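PDB 6CC2: cell division control protein 45 cdc45 putative from Entamoeba histolytica, which probably functions in chromosomal DNA replication as the Cdc45 component of the Cdc45-MCM-GINS replicative helicase. Local coordinates for residues L323-Y328 / E335-P340; D269-T274 / V294-M299; G362-N367 / Y393-A398; A358-S363 / F382-S387. One frame throughout, in Å; residues are numbered along the deposited sequence.

Contact 1 of 4, residues L323-Y328 / E335-P340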
loop_
_atom_site.group_PDB
_atom_site.type_symbol
_atom_site.label_atom_id
_atom_site.label_comp_id
_atom_site.label_asym_id
_atom_site.label_seq_id
_atom_site.Cartn_x
_atom_site.Cartn_y
_atom_site.Cartn_z
ATOM N N LEU A 323 23.897 11.490 -13.843
ATOM C CA LEU A 323 24.142 12.907 -14.100
ATOM C C LEU A 323 23.027 13.509 -14.942
ATOM O O LEU A 323 22.568 14.624 -14.669
ATOM C CB LEU A 323 25.483 13.082 -14.795
ATOM C CG LEU A 323 25.898 14.527 -15.097
ATOM C CD1 LEU A 323 25.893 15.349 -13.819
ATOM C CD2 LEU A 323 27.275 14.575 -15.762
ATOM N N LYS A 324 22.582 12.790 -15.974
ATOM C CA LYS A 324 21.510 13.287 -16.821
ATOM C C LYS A 324 20.206 13.418 -16.046
ATOM O O LYS A 324 19.490 14.419 -16.202
ATOM C CB LYS A 324 21.335 12.359 -18.026
ATOM C CG LYS A 324 22.439 12.511 -19.089
ATOM C CD LYS A 324 22.386 13.886 -19.712
ATOM C CE LYS A 324 22.995 13.898 -21.117
ATOM N NZ LYS A 324 22.899 15.234 -21.736
HETATM N N MSE A 325 19.893 12.437 -15.191
HETATM C CA MSE A 325 18.650 12.443 -14.434
HETATM C C MSE A 325 18.638 13.560 -13.399
HETATM O O MSE A 325 17.587 14.144 -13.116
HETATM C CB MSE A 325 18.424 11.099 -13.762
HETATM C CG MSE A 325 17.895 10.022 -14.687
HETATM SE SE MSE A 325 16.087 10.411 -15.362
HETATM C CE MSE A 325 15.149 10.514 -13.677
ATOM N N GLU A 326 19.803 13.856 -12.823
ATOM C CA GLU A 326 19.911 15.007 -11.940
ATOM C C GLU A 326 19.443 16.268 -12.651
ATOM O O GLU A 326 18.622 17.022 -12.115
ATOM C CB GLU A 326 21.348 15.156 -11.442
ATOM C CG GLU A 326 21.748 14.123 -10.394
ATOM C CD GLU A 326 23.172 14.305 -9.894
ATOM O OE1 GLU A 326 23.825 15.295 -10.289
ATOM O OE2 GLU A 326 23.638 13.456 -9.107
ATOM N N GLY A 327 19.940 16.497 -13.875
ATOM C CA GLY A 327 19.505 17.654 -14.643
ATOM C C GLY A 327 18.037 17.583 -15.018
ATOM O O GLY A 327 17.292 18.551 -14.844
ATOM N N TYR A 328 17.596 16.435 -15.538
ATOM C CA TYR A 328 16.185 16.293 -15.896
ATOM C C TYR A 328 15.290 16.580 -14.692
ATOM O O TYR A 328 14.218 17.171 -14.829
ATOM C CB TYR A 328 15.898 14.887 -16.424
ATOM C CG TYR A 328 16.608 14.513 -17.706
ATOM C CD1 TYR A 328 17.003 15.476 -18.621
ATOM C CD2 TYR A 328 16.867 13.186 -18.001
ATOM C CE1 TYR A 328 17.644 15.119 -19.798
ATOM C CE2 TYR A 328 17.496 12.817 -19.162
ATOM C CZ TYR A 328 17.889 13.786 -20.058
ATOM O OH TYR A 328 18.524 13.398 -21.211
ATOM N N GLU A 335 12.589 16.516 -8.326
ATOM C CA GLU A 335 13.768 16.449 -7.467
ATOM C C GLU A 335 13.602 15.456 -6.335
ATOM O O GLU A 335 14.606 14.959 -5.809
ATOM C CB GLU A 335 14.067 17.834 -6.886
ATOM C CG GLU A 335 14.377 18.916 -7.921
ATOM C CD GLU A 335 13.122 19.577 -8.490
ATOM O OE1 GLU A 335 11.999 19.076 -8.249
ATOM O OE2 GLU A 335 13.264 20.608 -9.183
ATOM N N ASN A 336 12.356 15.179 -5.922
ATOM C CA ASN A 336 12.088 14.154 -4.910
ATOM C C ASN A 336 12.358 12.746 -5.422
ATOM O O ASN A 336 12.131 11.773 -4.692
ATOM C CB ASN A 336 10.648 14.224 -4.415
ATOM C CG ASN A 336 10.434 15.315 -3.396
ATOM O OD1 ASN A 336 11.378 15.796 -2.781
ATOM N ND2 ASN A 336 9.182 15.713 -3.220
ATOM N N LEU A 337 12.811 12.597 -6.664
ATOM C CA LEU A 337 13.264 11.283 -7.099
ATOM C C LEU A 337 14.476 10.832 -6.293
ATOM O O LEU A 337 14.705 9.630 -6.128
ATOM C CB LEU A 337 13.596 11.313 -8.578
ATOM C CG LEU A 337 14.063 9.994 -9.190
ATOM C CD1 LEU A 337 13.009 8.922 -9.063
ATOM C CD2 LEU A 337 14.431 10.234 -10.628
ATOM N N PHE A 338 15.270 11.774 -5.789
ATOM C CA PHE A 338 16.472 11.435 -5.034
ATOM C C PHE A 338 16.121 11.514 -3.554
ATOM O O PHE A 338 15.905 12.606 -3.011
ATOM C CB PHE A 338 17.622 12.360 -5.408
ATOM C CG PHE A 338 18.028 12.226 -6.841
ATOM C CD1 PHE A 338 18.853 11.190 -7.243
ATOM C CD2 PHE A 338 17.546 13.111 -7.799
ATOM C CE1 PHE A 338 19.223 11.054 -8.572
ATOM C CE2 PHE A 338 17.910 12.974 -9.121
ATOM C CZ PHE A 338 18.751 11.941 -9.504
ATOM N N LEU A 339 16.039 10.356 -2.921
ATOM C CA LEU A 339 15.730 10.234 -1.505
ATOM C C LEU A 339 16.620 9.149 -0.923
ATOM O O LEU A 339 17.018 8.222 -1.635
ATOM C CB LEU A 339 14.262 9.846 -1.271
ATOM C CG LEU A 339 13.203 10.821 -1.783
ATOM C CD1 LEU A 339 11.827 10.153 -1.645
ATOM C CD2 LEU A 339 13.230 12.110 -1.025
ATOM N N PRO A 340 16.917 9.217 0.373
ATOM C CA PRO A 340 17.678 8.131 1.003
ATOM C C PRO A 340 16.900 6.824 0.975
ATOM O O PRO A 340 15.682 6.803 1.132
ATOM C CB PRO A 340 17.895 8.633 2.440
ATOM C CG PRO A 340 16.765 9.583 2.688
ATOM C CD PRO A 340 16.547 10.269 1.338
#

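Contact 2 of 4, residues D269-T274 / V294-M299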
loop_
_atom_site.group_PDB
_atom_site.type_symbol
_atom_site.label_atom_id
_atom_site.label_comp_id
_atom_site.label_asym_id
_atom_site.label_seq_id
_atom_site.Cartn_x
_atom_site.Cartn_y
_atom_site.Cartn_z
ATOM N N ASP A 269 13.171 -0.134 -18.530
ATOM C CA ASP A 269 11.832 -0.450 -18.073
ATOM C C ASP A 269 11.537 0.117 -16.695
ATOM O O ASP A 269 10.397 0.492 -16.423
ATOM C CB ASP A 269 11.643 -1.951 -18.091
ATOM C CG ASP A 269 11.169 -2.443 -19.458
ATOM O OD1 ASP A 269 10.361 -1.728 -20.081
ATOM O OD2 ASP A 269 11.624 -3.501 -19.909
ATOM N N SER A 270 12.542 0.238 -15.824
ATOM C CA SER A 270 12.284 0.860 -14.528
ATOM C C SER A 270 11.858 2.304 -14.721
ATOM O O SER A 270 10.885 2.775 -14.124
ATOM C CB SER A 270 13.523 0.755 -13.642
ATOM O OG SER A 270 13.302 1.403 -12.398
ATOM N N LEU A 271 12.579 3.031 -15.566
ATOM C CA LEU A 271 12.230 4.428 -15.806
ATOM C C LEU A 271 10.849 4.565 -16.422
ATOM O O LEU A 271 10.059 5.415 -16.007
ATOM C CB LEU A 271 13.282 5.079 -16.709
ATOM C CG LEU A 271 13.077 6.541 -17.070
ATOM C CD1 LEU A 271 12.967 7.414 -15.846
ATOM C CD2 LEU A 271 14.223 7.007 -17.966
ATOM N N PHE A 272 10.528 3.717 -17.397
ATOM C CA PHE A 272 9.243 3.836 -18.092
ATOM C C PHE A 272 8.069 3.525 -17.173
ATOM O O PHE A 272 6.972 4.044 -17.390
ATOM C CB PHE A 272 9.226 2.908 -19.308
ATOM C CG PHE A 272 8.086 3.183 -20.270
ATOM C CD1 PHE A 272 8.183 4.193 -21.202
ATOM C CD2 PHE A 272 6.937 2.432 -20.213
ATOM C CE1 PHE A 272 7.151 4.445 -22.073
ATOM C CE2 PHE A 272 5.881 2.684 -21.089
ATOM C CZ PHE A 272 5.999 3.692 -22.014
ATOM N N HIS A 273 8.260 2.709 -16.150
ATOM C CA HIS A 273 7.171 2.277 -15.275
ATOM C C HIS A 273 7.127 2.991 -13.929
ATOM O O HIS A 273 6.281 2.657 -13.093
ATOM C CB HIS A 273 7.255 0.770 -15.074
ATOM C CG HIS A 273 6.990 0.001 -16.328
ATOM N ND1 HIS A 273 7.968 -0.243 -17.274
ATOM C CD2 HIS A 273 5.848 -0.550 -16.819
ATOM C CE1 HIS A 273 7.441 -0.915 -18.284
ATOM N NE2 HIS A 273 6.159 -1.105 -18.039
ATOM N N THR A 274 8.005 3.956 -13.692
ATOM C CA THR A 274 7.945 4.781 -12.486
ATOM C C THR A 274 6.934 5.903 -12.750
ATOM O O THR A 274 7.181 6.817 -13.532
ATOM C CB THR A 274 9.320 5.319 -12.127
ATOM O OG1 THR A 274 10.219 4.203 -11.904
ATOM C CG2 THR A 274 9.255 6.165 -10.867
ATOM N N VAL A 294 14.007 8.600 -27.654
ATOM C CA VAL A 294 14.747 9.838 -27.871
ATOM C C VAL A 294 15.380 10.311 -26.569
ATOM O O VAL A 294 16.510 10.814 -26.556
ATOM C CB VAL A 294 13.822 10.913 -28.475
ATOM C CG1 VAL A 294 14.430 12.281 -28.310
ATOM C CG2 VAL A 294 13.556 10.607 -29.937
ATOM N N LEU A 295 14.660 10.177 -25.458
ATOM C CA LEU A 295 15.214 10.535 -24.162
ATOM C C LEU A 295 16.427 9.669 -23.829
ATOM O O LEU A 295 17.450 10.176 -23.354
ATOM C CB LEU A 295 14.139 10.390 -23.089
ATOM C CG LEU A 295 14.417 10.839 -21.651
ATOM C CD1 LEU A 295 15.310 9.862 -20.901
ATOM C CD2 LEU A 295 15.017 12.240 -21.640
ATOM N N ILE A 296 16.321 8.358 -24.055
ATOM C CA ILE A 296 17.432 7.469 -23.738
ATOM C C ILE A 296 18.657 7.853 -24.557
ATOM O O ILE A 296 19.784 7.879 -24.050
ATOM C CB ILE A 296 17.033 6.010 -23.978
ATOM C CG1 ILE A 296 15.836 5.596 -23.110
ATOM C CG2 ILE A 296 18.234 5.083 -23.696
ATOM C CD1 ILE A 296 16.067 5.754 -21.622
ATOM N N ALA A 297 18.451 8.166 -25.838
ATOM C CA ALA A 297 19.550 8.597 -26.699
ATOM C C ALA A 297 20.135 9.924 -26.232
ATOM O O ALA A 297 21.350 10.138 -26.337
ATOM C CB ALA A 297 19.070 8.693 -28.142
ATOM N N ASP A 298 19.295 10.818 -25.715
ATOM C CA ASP A 298 19.782 12.083 -25.188
ATOM C C ASP A 298 20.754 11.884 -24.032
ATOM O O ASP A 298 21.617 12.738 -23.799
ATOM C CB ASP A 298 18.603 12.942 -24.715
ATOM C CG ASP A 298 19.009 14.379 -24.426
ATOM O OD1 ASP A 298 19.018 15.192 -25.373
ATOM O OD2 ASP A 298 19.324 14.696 -23.257
HETATM N N MSE A 299 20.615 10.791 -23.287
HETATM C CA MSE A 299 21.520 10.509 -22.178
HETATM C C MSE A 299 22.845 9.930 -22.667
HETATM O O MSE A 299 23.797 9.789 -21.893
HETATM C CB MSE A 299 20.864 9.544 -21.188
HETATM C CG MSE A 299 19.646 10.118 -20.532
HETATM SE SE MSE A 299 19.003 8.955 -19.102
HETATM C CE MSE A 299 18.593 7.417 -20.132
#

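Contact 3 of 4, residues G362-N367 / Y393-A398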
loop_
_atom_site.group_PDB
_atom_site.type_symbol
_atom_site.label_atom_id
_atom_site.label_comp_id
_atom_site.label_asym_id
_atom_site.label_seq_id
_atom_site.Cartn_x
_atom_site.Cartn_y
_atom_site.Cartn_z
ATOM N N GLY A 362 4.240 -5.708 -1.340
ATOM C CA GLY A 362 2.979 -5.159 -1.800
ATOM C C GLY A 362 2.420 -5.938 -2.978
ATOM O O GLY A 362 1.212 -6.177 -3.065
ATOM N N SER A 363 3.300 -6.383 -3.870
ATOM C CA SER A 363 2.866 -7.204 -4.988
ATOM C C SER A 363 2.412 -8.581 -4.533
ATOM O O SER A 363 1.393 -9.094 -5.007
ATOM C CB SER A 363 4.001 -7.315 -6.013
ATOM O OG SER A 363 3.619 -8.132 -7.116
ATOM N N ILE A 364 3.148 -9.199 -3.606
ATOM C CA ILE A 364 2.744 -10.530 -3.128
ATOM C C ILE A 364 1.333 -10.494 -2.538
ATOM O O ILE A 364 0.533 -11.419 -2.743
ATOM C CB ILE A 364 3.764 -11.064 -2.104
ATOM C CG1 ILE A 364 5.081 -11.407 -2.764
ATOM C CG2 ILE A 364 3.197 -12.286 -1.360
ATOM C CD1 ILE A 364 4.991 -12.409 -3.872
ATOM N N ILE A 365 0.992 -9.443 -1.786
ATOM C CA ILE A 365 -0.314 -9.390 -1.135
ATOM C C ILE A 365 -1.406 -8.833 -2.050
ATOM O O ILE A 365 -2.550 -8.654 -1.615
ATOM C CB ILE A 365 -0.266 -8.568 0.174
ATOM C CG1 ILE A 365 0.006 -7.098 -0.098
ATOM C CG2 ILE A 365 0.779 -9.153 1.121
ATOM C CD1 ILE A 365 -0.204 -6.229 1.130
ATOM N N THR A 366 -1.084 -8.538 -3.305
ATOM C CA THR A 366 -2.105 -8.163 -4.273
ATOM C C THR A 366 -2.720 -9.426 -4.854
ATOM O O THR A 366 -2.008 -10.252 -5.418
ATOM C CB THR A 366 -1.482 -7.311 -5.376
ATOM O OG1 THR A 366 -0.906 -6.124 -4.798
ATOM C CG2 THR A 366 -2.545 -6.911 -6.414
ATOM N N ASN A 367 -4.042 -9.557 -4.759
ATOM C CA ASN A 367 -4.729 -10.707 -5.353
ATOM C C ASN A 367 -4.583 -10.663 -6.867
ATOM O O ASN A 367 -5.001 -9.699 -7.499
ATOM C CB ASN A 367 -6.204 -10.725 -4.982
ATOM C CG ASN A 367 -6.439 -10.906 -3.502
ATOM O OD1 ASN A 367 -5.661 -11.553 -2.784
ATOM N ND2 ASN A 367 -7.548 -10.357 -3.036
ATOM N N TYR A 393 12.940 -12.729 -2.300
ATOM C CA TYR A 393 12.428 -11.493 -2.870
ATOM C C TYR A 393 12.325 -11.553 -4.387
ATOM O O TYR A 393 11.567 -10.774 -4.971
ATOM C CB TYR A 393 13.310 -10.309 -2.463
ATOM C CG TYR A 393 12.973 -9.800 -1.066
ATOM C CD1 TYR A 393 11.903 -8.943 -0.867
ATOM C CD2 TYR A 393 13.720 -10.192 0.036
ATOM C CE1 TYR A 393 11.577 -8.483 0.384
ATOM C CE2 TYR A 393 13.400 -9.758 1.299
ATOM C CZ TYR A 393 12.325 -8.897 1.470
ATOM O OH TYR A 393 12.008 -8.454 2.725
ATOM N N ASP A 394 13.026 -12.486 -5.028
ATOM C CA ASP A 394 12.972 -12.555 -6.492
ATOM C C ASP A 394 11.549 -12.766 -6.987
ATOM O O ASP A 394 11.147 -12.170 -7.998
ATOM C CB ASP A 394 13.884 -13.665 -7.006
ATOM C CG ASP A 394 15.346 -13.297 -6.908
ATOM O OD1 ASP A 394 15.641 -12.090 -6.776
ATOM O OD2 ASP A 394 16.194 -14.211 -6.970
ATOM N N PHE A 395 10.776 -13.612 -6.300
ATOM C CA PHE A 395 9.397 -13.869 -6.712
ATOM C C PHE A 395 8.556 -12.597 -6.618
ATOM O O PHE A 395 7.737 -12.321 -7.505
ATOM C CB PHE A 395 8.798 -14.978 -5.845
ATOM C CG PHE A 395 7.410 -15.389 -6.254
ATOM C CD1 PHE A 395 7.210 -16.218 -7.345
ATOM C CD2 PHE A 395 6.309 -14.947 -5.546
ATOM C CE1 PHE A 395 5.935 -16.596 -7.720
ATOM C CE2 PHE A 395 5.030 -15.320 -5.918
ATOM C CZ PHE A 395 4.845 -16.145 -7.004
ATOM N N GLY A 396 8.739 -11.822 -5.551
ATOM C CA GLY A 396 8.020 -10.559 -5.420
ATOM C C GLY A 396 8.434 -9.541 -6.464
ATOM O O GLY A 396 7.585 -8.850 -7.022
ATOM N N PHE A 397 9.741 -9.417 -6.719
ATOM C CA PHE A 397 10.204 -8.531 -7.778
ATOM C C PHE A 397 9.566 -8.923 -9.110
ATOM O O PHE A 397 9.078 -8.070 -9.861
ATOM C CB PHE A 397 11.726 -8.577 -7.917
ATOM C CG PHE A 397 12.491 -8.122 -6.698
ATOM C CD1 PHE A 397 11.945 -7.247 -5.776
ATOM C CD2 PHE A 397 13.787 -8.585 -6.484
ATOM C CE1 PHE A 397 12.672 -6.860 -4.658
ATOM C CE2 PHE A 397 14.515 -8.193 -5.381
ATOM C CZ PHE A 397 13.961 -7.315 -4.467
ATOM N N ALA A 398 9.543 -10.230 -9.406
ATOM C CA ALA A 398 9.006 -10.673 -10.696
ATOM C C ALA A 398 7.520 -10.371 -10.810
ATOM O O ALA A 398 7.047 -9.933 -11.877
ATOM C CB ALA A 398 9.254 -12.168 -10.886
#

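Contact 4 of 4, residues A358-S363 / F382-S387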
loop_
_atom_site.group_PDB
_atom_site.type_symbol
_atom_site.label_atom_id
_atom_site.label_comp_id
_atom_site.label_asym_id
_atom_site.label_seq_id
_atom_site.Cartn_x
_atom_site.Cartn_y
_atom_site.Cartn_z
ATOM N N ALA A 358 9.298 -3.204 0.013
ATOM C CA ALA A 358 7.896 -2.801 0.064
ATOM C C ALA A 358 7.183 -3.053 -1.271
ATOM O O ALA A 358 6.012 -3.474 -1.300
ATOM C CB ALA A 358 7.787 -1.352 0.488
ATOM N N HIS A 359 7.858 -2.809 -2.385
ATOM C CA HIS A 359 7.249 -3.115 -3.685
ATOM C C HIS A 359 6.993 -4.616 -3.804
ATOM O O HIS A 359 5.923 -5.043 -4.261
ATOM C CB HIS A 359 8.146 -2.642 -4.838
ATOM C CG HIS A 359 8.106 -1.177 -5.089
ATOM N ND1 HIS A 359 6.947 -0.505 -5.417
ATOM C CD2 HIS A 359 9.103 -0.258 -5.122
ATOM C CE1 HIS A 359 7.225 0.774 -5.610
ATOM N NE2 HIS A 359 8.525 0.952 -5.444
ATOM N N ALA A 360 7.966 -5.426 -3.411
ATOM C CA ALA A 360 7.862 -6.866 -3.569
ATOM C C ALA A 360 6.743 -7.417 -2.704
ATOM O O ALA A 360 5.925 -8.215 -3.163
ATOM C CB ALA A 360 9.183 -7.541 -3.194
ATOM N N ILE A 361 6.711 -7.017 -1.423
ATOM C CA ILE A 361 5.675 -7.512 -0.516
ATOM C C ILE A 361 4.311 -6.986 -0.935
ATOM O O ILE A 361 3.311 -7.723 -0.899
ATOM C CB ILE A 361 6.018 -7.130 0.937
ATOM C CG1 ILE A 361 7.368 -7.744 1.330
ATOM C CG2 ILE A 361 4.910 -7.583 1.904
ATOM C CD1 ILE A 361 7.977 -7.158 2.596
ATOM N N GLY A 362 4.240 -5.708 -1.340
ATOM C CA GLY A 362 2.979 -5.159 -1.800
ATOM C C GLY A 362 2.420 -5.938 -2.978
ATOM O O GLY A 362 1.212 -6.177 -3.065
ATOM N N SER A 363 3.300 -6.383 -3.870
ATOM C CA SER A 363 2.866 -7.204 -4.988
ATOM C C SER A 363 2.412 -8.581 -4.533
ATOM O O SER A 363 1.393 -9.094 -5.007
ATOM C CB SER A 363 4.001 -7.315 -6.013
ATOM O OG SER A 363 3.619 -8.132 -7.116
ATOM N N PHE A 382 3.797 -11.865 5.126
ATOM C CA PHE A 382 4.510 -12.033 6.400
ATOM C C PHE A 382 5.762 -12.879 6.226
ATOM O O PHE A 382 6.826 -12.554 6.778
ATOM C CB PHE A 382 3.570 -12.674 7.424
ATOM C CG PHE A 382 4.207 -12.953 8.758
ATOM C CD1 PHE A 382 4.812 -14.175 9.006
ATOM C CD2 PHE A 382 4.191 -12.001 9.769
ATOM C CE1 PHE A 382 5.414 -14.445 10.226
ATOM C CE2 PHE A 382 4.784 -12.290 11.018
ATOM C CZ PHE A 382 5.389 -13.491 11.227
ATOM N N LYS A 383 5.645 -13.984 5.493
ATOM C CA LYS A 383 6.781 -14.858 5.249
ATOM C C LYS A 383 7.881 -14.128 4.488
ATOM O O LYS A 383 9.061 -14.242 4.843
ATOM C CB LYS A 383 6.323 -16.089 4.467
ATOM C CG LYS A 383 7.417 -17.056 4.063
ATOM C CD LYS A 383 6.870 -18.130 3.120
ATOM C CE LYS A 383 7.922 -19.173 2.777
ATOM N NZ LYS A 383 8.322 -19.972 3.969
ATOM N N LEU A 384 7.520 -13.359 3.458
ATOM C CA LEU A 384 8.545 -12.614 2.721
ATOM C C LEU A 384 9.171 -11.536 3.603
ATOM O O LEU A 384 10.401 -11.387 3.646
ATOM C CB LEU A 384 7.981 -12.026 1.433
ATOM C CG LEU A 384 8.993 -11.242 0.599
ATOM C CD1 LEU A 384 10.256 -12.065 0.350
ATOM C CD2 LEU A 384 8.385 -10.764 -0.749
ATOM N N LEU A 385 8.342 -10.764 4.307
ATOM C CA LEU A 385 8.862 -9.753 5.222
ATOM C C LEU A 385 9.872 -10.363 6.181
ATOM O O LEU A 385 10.918 -9.760 6.475
ATOM C CB LEU A 385 7.703 -9.114 5.998
ATOM C CG LEU A 385 8.071 -8.045 7.012
ATOM C CD1 LEU A 385 8.580 -6.785 6.315
ATOM C CD2 LEU A 385 6.834 -7.743 7.857
ATOM N N SER A 386 9.593 -11.575 6.663
ATOM C CA SER A 386 10.425 -12.220 7.653
ATOM C C SER A 386 11.687 -12.835 7.072
ATOM O O SER A 386 12.505 -13.361 7.845
ATOM C CB SER A 386 9.627 -13.325 8.375
ATOM O OG SER A 386 8.485 -12.798 9.045
ATOM N N SER A 387 11.872 -12.792 5.763
ATOM C CA SER A 387 13.011 -13.461 5.160
ATOM C C SER A 387 14.327 -12.906 5.688
ATOM O O SER A 387 14.494 -11.690 5.842
ATOM C CB SER A 387 12.980 -13.312 3.632
ATOM O OG SER A 387 14.083 -14.037 3.092
#

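Contact 1 of 4, residues L323-Y328 / E335-P340
F338 opens strand 338-344, an outer strand of a three-stranded mixed sheet, and packs its ring on M325 and E326 of helix 315-331, the helix just before it in the chain. With CG beside its own backbone N (chi1 -63°), the ring reaches the helix backbone as well as its side chains. Its far carbon CZ lies 3.8 Å from E326 CG, and F338 CE2 is 4.0 Å from E326 CA. The carbonyl oxygen of M325 approaches the ring at its edge, near the plane, 4.2 Å from F338 CE2. E326 runs extended beyond CG (chi2 -179°), which carries the carboxylate on away from the ring, the two planes 81° apart. Methylene rather than charge therefore meets the aromatic ring. The M325 methyl points to L337 CD2, but their modelled separation is too short to be trusted. M255 and C257 of the adjacent strand 251-257 also pack on F338, while L322 and S329 add further contacts from the helix. No hydrogen bond crosses between the two segments, so apolar contact alone joins helix and strand here, and the E326 carboxylate stays clear of the ring.

Contact 2 of 4, residues D269-T274 / V294-M299
Two short helices, 267-273 and 288-298, meet here through methyl groups, with L271 on one side and L295 and I296 on the other. L271 holds CG anti to the backbone N (chi1 180°) and sends CD2 toward the other helix. That methyl lies 4.2 Å from L295 CD1 and 4.3 Å from I296 CD1. The two partner methyls are themselves about as far apart, and the three make a nearly equilateral triangle. The chain of I296 bends at both torsions, which brings its CD1 over to L271 even though its CB is not aimed there. The backbones stay well apart, with L271 CA and I296 CA at 10.0 Å, and no hydrogen bond joins the segments.

Within 269-274, side chains bond back to carbonyls of the preceding turn. D269 O accepts two bonds from one residue: H273 ND1 at 2.7 Å, with the carbonyl close to the imidazole plane, and H273 N at 3.1 Å. The ND1 bond fixes the rotation of the ring. T274 OG1 turns back to S270 O at 2.7 Å, above the carbonyl plane, and also bonds M260 N.

Beyond the pair, F272 meets W284 edge to face and rests on V408 and I412 of helix 393-417, where H273 also touches V408. On the other partner, I296 packs on L303 and A306 of helix 303-306, while M299 meets F321 of helix 315-331, so the contact lies within a cluster of helices.

Contact 3 of 4, residues G362-N367 / Y393-A398
T366 OG1 donates to G362 O at 2.7 Å, the shortest polar bond where I364 and its helix, 354-364, end against F395 and G396 of helix 393-417. The hydroxyl is tilted 26° from the carbonyl plane, and T366 N adds a bond to S363 O at 3.1 Å, so one residue ties down two carbonyls of the last helical turn. From the other helix, K399 NZ bonds T366 O and more weakly S363 O and I364 O, a positive charge placed at a helix C-terminus.

Across the contact the touching is apolar and close. I364 CA comes within 5.8 Å of G396 CA, an approach helped by the glycine having no side chain. With chi1 -70° and chi2 -57°, the isoleucine folds CD1 over onto the opposite helix, where it lies 3.9 Å from G396 CA. The same methyl meets F395 at the edge of its ring, near the plane, 3.3 Å from F395 CD2, a tight fit; the two side chains cross at about a right angle. S363 brings CB to 4.0 Å from G396 O, a van der Waals contact.

F397 stacks on H264, and earlier in helix 354-364, A357 and A360 receive Y393. I364 also packs on E380 and L384 of helix 374-385, and its neighbour I365 touches V33 and I36 of helix 33-48, so this end of helix 354-364 packs against helices 374-385, 393-417 and 33-48.

Contact 4 of 4, residues A358-S363 / F382-S387
I361 links helix 354-364 to helix 374-385, two helices consecutive in the chain and joined by a loop, and its side chain can be followed outward into the interface. CB points toward the other helix and divides there. With CG1 set beside the backbone N (chi1 -60°), that branch lies against L384, at 3.8 Å from L384 CD2 and 3.9 Å from L384 CG. From CG1 the chain runs on extended, and the terminal CD1 reaches L385, where it is 3.8 Å from L385 CD1 and equally close to L385 CA. One isoleucine thus spans two successive leucines of the partner helix, crossing both obliquely. L384 CD2 is shared, since A360 CB approaches it as well, at 4.1 Å.

All four of these residues are buried, and no hydrogen bond spans the segments; the interface is wholly aliphatic. Around it, Y393 of helix 393-417 packs on L384, and L385 continues onto Y203 and I206 of helix 199-213. Where helix 374-385 gives way to loop, S386 holds the last turn with its backbone and side chain together: F382 O accepts S386 N at 2.9 Å and S386 OG at 2.8 Å, the two arriving from opposite faces of the carbonyl plane.

The contacts fall into two neighbouring pairs. Contacts 3 and 4 share G362 and S363 on helix 354-364, with centres 7 Å apart; A360 CB joins them, 3.8 Å from both Y393 CD1 and F397 CD1. Contacts 1 and 2 have centres 13 Å apart and meet through Y328 OH and D298 OD2, a probable hydrogen bond of 2.6 Å. Between the pairs nothing touches directly: nearest atoms are about 7 Å apart for contacts 2 and 4 and about 10 Å for 1 and 4. Helix 393-417 connects the two pairs, beginning in contact 3 and later receiving F272 of contact 2, while strand 338-344 of contact 1 leads along the chain into helix 354-364.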